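Local coordinates for alpha-(N-acetylaminomethylene)succinic acid hydrolase (Mesorhizobium loti, PDB 3KXP), which catalyses the last step of vitamin B6 degradation, hydrolysing (E)-2-(acetamidomethylene)succinate to succinic semialdehyde, acetate, ammonia and carbon dioxide, at residues E116-R129 with R146-L158. Sequence-based numbering, arbitrary orientation.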
# COMPACT_ATOMS: atom_id res chain seq x y z
N GLU A 116 16.95 -21.93 9.19
CA GLU A 116 15.70 -22.02 8.45
C GLU A 116 14.85 -20.80 8.79
O GLU A 116 15.22 -20.01 9.66
CB GLU A 116 14.95 -23.29 8.84
CG GLU A 116 15.70 -24.57 8.52
CD GLU A 116 15.96 -24.73 7.04
OE1 GLU A 116 14.99 -24.96 6.27
OE2 GLU A 116 17.14 -24.64 6.63
N ALA A 117 13.73 -20.65 8.09
CA ALA A 117 12.84 -19.52 8.32
C ALA A 117 12.52 -19.34 9.80
O ALA A 117 12.73 -18.26 10.36
CB ALA A 117 11.54 -19.72 7.53
N ASN A 118 12.01 -20.40 10.43
CA ASN A 118 11.66 -20.37 11.85
C ASN A 118 12.79 -19.87 12.74
O ASN A 118 12.56 -19.07 13.65
CB ASN A 118 11.22 -21.75 12.33
CG ASN A 118 9.79 -22.07 11.94
OD1 ASN A 118 9.31 -23.19 12.15
ND2 ASN A 118 9.10 -21.10 11.35
N ASP A 119 14.00 -20.36 12.49
CA ASP A 119 15.15 -19.94 13.27
C ASP A 119 15.29 -18.42 13.23
O ASP A 119 15.32 -17.79 14.28
CB ASP A 119 16.43 -20.60 12.74
CG ASP A 119 16.37 -22.11 12.82
OD1 ASP A 119 16.13 -22.64 13.93
OD2 ASP A 119 16.55 -22.79 11.77
N TYR A 120 15.34 -17.85 12.03
CA TYR A 120 15.46 -16.40 11.91
C TYR A 120 14.23 -15.67 12.45
O TYR A 120 14.34 -14.56 13.00
CB TYR A 120 15.64 -15.98 10.44
CG TYR A 120 17.01 -16.22 9.84
CD1 TYR A 120 17.29 -17.41 9.16
CD2 TYR A 120 18.00 -15.24 9.89
CE1 TYR A 120 18.52 -17.61 8.55
CE2 TYR A 120 19.23 -15.43 9.28
CZ TYR A 120 19.49 -16.62 8.61
OH TYR A 120 20.72 -16.83 8.02
N ALA A 121 13.06 -16.28 12.28
CA ALA A 121 11.82 -15.68 12.75
C ALA A 121 11.78 -15.60 14.28
O ALA A 121 11.39 -14.58 14.85
CB ALA A 121 10.62 -16.49 12.23
N ASP A 122 12.20 -16.68 14.94
CA ASP A 122 12.22 -16.68 16.40
C ASP A 122 13.23 -15.66 16.90
O ASP A 122 13.03 -15.06 17.97
CB ASP A 122 12.55 -18.08 16.94
CG ASP A 122 11.46 -19.11 16.62
OD1 ASP A 122 10.28 -18.71 16.45
OD2 ASP A 122 11.78 -20.32 16.56
N ASP A 123 14.31 -15.45 16.15
CA ASP A 123 15.32 -14.47 16.56
C ASP A 123 14.68 -13.09 16.64
O ASP A 123 15.00 -12.31 17.54
CB ASP A 123 16.47 -14.41 15.55
CG ASP A 123 17.47 -15.52 15.74
OD1 ASP A 123 18.33 -15.69 14.85
OD2 ASP A 123 17.41 -16.22 16.77
N ILE A 124 13.80 -12.80 15.69
CA ILE A 124 13.12 -11.50 15.64
C ILE A 124 12.19 -11.30 16.83
O ILE A 124 12.19 -10.24 17.45
CB ILE A 124 12.33 -11.35 14.30
CG1 ILE A 124 13.31 -11.43 13.13
CG2 ILE A 124 11.55 -10.03 14.28
CD1 ILE A 124 12.68 -11.29 11.77
N ALA A 125 11.40 -12.31 17.15
CA ALA A 125 10.49 -12.23 18.29
C ALA A 125 11.33 -12.01 19.55
O ALA A 125 11.04 -11.12 20.36
CB ALA A 125 9.71 -13.52 18.42
N GLY A 126 12.37 -12.82 19.71
CA GLY A 126 13.23 -12.70 20.87
C GLY A 126 13.77 -11.29 21.03
O GLY A 126 13.76 -10.73 22.12
N LEU A 127 14.22 -10.70 19.92
CA LEU A 127 14.78 -9.36 19.93
C LEU A 127 13.73 -8.29 20.24
O LEU A 127 14.01 -7.32 20.96
CB LEU A 127 15.46 -9.10 18.57
CG LEU A 127 16.31 -7.85 18.34
CD1 LEU A 127 15.39 -6.68 18.12
CD2 LEU A 127 17.25 -7.60 19.50
N ILE A 128 12.53 -8.45 19.71
CA ILE A 128 11.49 -7.48 19.99
C ILE A 128 11.16 -7.54 21.49
O ILE A 128 11.02 -6.51 22.14
CB ILE A 128 10.23 -7.76 19.14
CG1 ILE A 128 10.57 -7.57 17.66
CG2 ILE A 128 9.10 -6.79 19.53
CD1 ILE A 128 9.49 -8.02 16.72
N ARG A 129 11.04 -8.75 22.03
CA ARG A 129 10.76 -8.93 23.46
C ARG A 129 11.88 -8.35 24.32
O ARG A 129 11.62 -7.63 25.28
CB ARG A 129 10.60 -10.41 23.80
CG ARG A 129 9.26 -11.00 23.41
CD ARG A 129 9.38 -12.50 23.29
NE ARG A 129 8.12 -13.11 22.89
CZ ARG A 129 8.02 -14.35 22.42
NH1 ARG A 129 9.11 -15.09 22.28
NH2 ARG A 129 6.83 -14.85 22.10
N ARG A 146 11.75 -12.27 3.88
CA ARG A 146 11.19 -13.59 4.14
C ARG A 146 11.08 -13.81 5.65
O ARG A 146 10.07 -14.29 6.14
CB ARG A 146 12.08 -14.66 3.50
CG ARG A 146 11.64 -16.08 3.80
CD ARG A 146 12.32 -16.60 5.05
NE ARG A 146 12.91 -17.88 4.75
CZ ARG A 146 14.06 -18.33 5.26
NH1 ARG A 146 14.75 -17.59 6.11
NH2 ARG A 146 14.51 -19.51 4.87
N ASN A 147 12.12 -13.43 6.38
CA ASN A 147 12.12 -13.59 7.82
C ASN A 147 11.05 -12.75 8.50
O ASN A 147 10.33 -13.25 9.37
CB ASN A 147 13.50 -13.22 8.41
CG ASN A 147 14.58 -14.19 7.98
OD1 ASN A 147 14.29 -15.31 7.56
ND2 ASN A 147 15.85 -13.78 8.11
N SER A 148 10.92 -11.49 8.09
CA SER A 148 9.92 -10.61 8.70
C SER A 148 8.48 -11.08 8.50
O SER A 148 7.69 -11.06 9.45
CB SER A 148 10.07 -9.19 8.16
OG SER A 148 11.28 -8.62 8.60
N VAL A 149 8.13 -11.51 7.30
CA VAL A 149 6.77 -11.97 7.05
C VAL A 149 6.48 -13.24 7.85
O VAL A 149 5.37 -13.43 8.35
CB VAL A 149 6.52 -12.20 5.55
CG1 VAL A 149 5.09 -12.70 5.32
CG2 VAL A 149 6.76 -10.90 4.78
N THR A 150 7.48 -14.11 7.98
CA THR A 150 7.31 -15.35 8.75
C THR A 150 7.08 -14.96 10.22
O THR A 150 6.21 -15.51 10.89
CB THR A 150 8.56 -16.25 8.65
OG1 THR A 150 8.78 -16.62 7.29
CG2 THR A 150 8.37 -17.53 9.48
N ALA A 151 7.86 -14.00 10.70
CA ALA A 151 7.75 -13.53 12.08
C ALA A 151 6.38 -12.92 12.35
O ALA A 151 5.74 -13.24 13.36
CB ALA A 151 8.85 -12.50 12.36
N ALA A 152 5.94 -12.04 11.47
CA ALA A 152 4.65 -11.37 11.60
C ALA A 152 3.48 -12.35 11.66
O ALA A 152 2.52 -12.15 12.41
CB ALA A 152 4.45 -10.40 10.44
N ALA A 153 3.57 -13.41 10.87
CA ALA A 153 2.52 -14.41 10.83
C ALA A 153 2.53 -15.30 12.07
O ALA A 153 1.50 -15.85 12.46
CB ALA A 153 2.67 -15.27 9.57
N LYS A 154 3.70 -15.46 12.68
CA LYS A 154 3.81 -16.30 13.86
C LYS A 154 3.68 -15.50 15.16
O LYS A 154 3.27 -16.04 16.18
CB LYS A 154 5.13 -17.07 13.84
CG LYS A 154 5.25 -18.13 14.92
CD LYS A 154 6.57 -18.89 14.84
CE LYS A 154 6.74 -19.84 16.02
NZ LYS A 154 8.06 -20.55 16.01
N TYR A 155 4.03 -14.22 15.11
CA TYR A 155 3.95 -13.35 16.29
C TYR A 155 3.19 -12.05 16.03
O TYR A 155 3.75 -10.96 16.15
CB TYR A 155 5.36 -13.01 16.79
CG TYR A 155 6.21 -14.22 17.07
CD1 TYR A 155 7.21 -14.61 16.19
CD2 TYR A 155 6.01 -14.96 18.23
CE1 TYR A 155 7.99 -15.73 16.45
CE2 TYR A 155 6.78 -16.08 18.50
CZ TYR A 155 7.77 -16.46 17.61
OH TYR A 155 8.52 -17.58 17.88
N PRO A 156 1.90 -12.16 15.67
CA PRO A 156 1.02 -11.03 15.38
C PRO A 156 1.19 -9.84 16.31
O PRO A 156 1.36 -8.70 15.86
CB PRO A 156 -0.37 -11.65 15.51
CG PRO A 156 -0.15 -13.02 15.02
CD PRO A 156 1.14 -13.42 15.67
N ASP A 157 1.14 -10.11 17.61
CA ASP A 157 1.26 -9.08 18.63
C ASP A 157 2.59 -8.33 18.70
O ASP A 157 2.64 -7.16 19.07
CB ASP A 157 0.93 -9.69 20.00
CG ASP A 157 -0.50 -10.22 20.09
OD1 ASP A 157 -0.83 -10.89 21.09
OD2 ASP A 157 -1.31 -9.96 19.16
N LEU A 158 3.68 -9.00 18.33
CA LEU A 158 4.99 -8.36 18.38
C LEU A 158 5.29 -7.44 17.20
O LEU A 158 6.19 -6.60 17.28
CB LEU A 158 6.07 -9.44 18.49
CG LEU A 158 5.95 -10.35 19.72
CD1 LEU A 158 7.04 -11.42 19.70
CD2 LEU A 158 6.05 -9.49 20.98
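Asp122 OD1 takes two hydrogen bonds from the other segment. Tyr155 OH donates to Asp122 OD1 at 2.5 Å, from above the carboxylate plane. Lys154 NZ uses the syn lone pair of Asp122 OD1 at 2.9 Å, in a salt bridge. The extended Lys154 chain, CG anti to the backbone N (chi1 -171°), carries NZ to the carboxylate. The Tyr155 ring lies flat against Ala125, whose CB sits 3.4 Å from the ring centroid in a CH-pi contact. Lys154 CG covers the other face of the ring near its rim. With an alanine at Tyr155, Asp122 OD1 would probably lose one of its two donors here, and Ala125 CB the ring face it packs on. Leu158 CD1 packs on Ala125 CB and under one face of the Arg129 guanidinium.

The axes of segments 117-129 and 146-154 cross at -67°. Small residues let the helices close in: the CA atoms of Ala121 and Ala151 are 4.7 Å apart. Both helices pack on the central sheet of the alpha/beta hydrolase fold. Helix 143-154 follows Ser142, the probable nucleophile, consistent with a nucleophile elbow. Ile124 CD1 packs against Ala151 CB, and the side chain also touches Phe74 and Leu138 of the sheet.

At the other end, a bend at chi2 and chi3 lays one face of the Arg146 guanidinium over Ala117 CA. Arg146 NH1 gives an in-plane hydrogen bond to Asn147 OD1 at 2.7 Å, which helps fix the amide. That amide lies 19° from the Tyr120 ring plane, with Asn147 ND2 3.2 Å from Tyr120 CG. Gln102 accepts from Asn147 ND2.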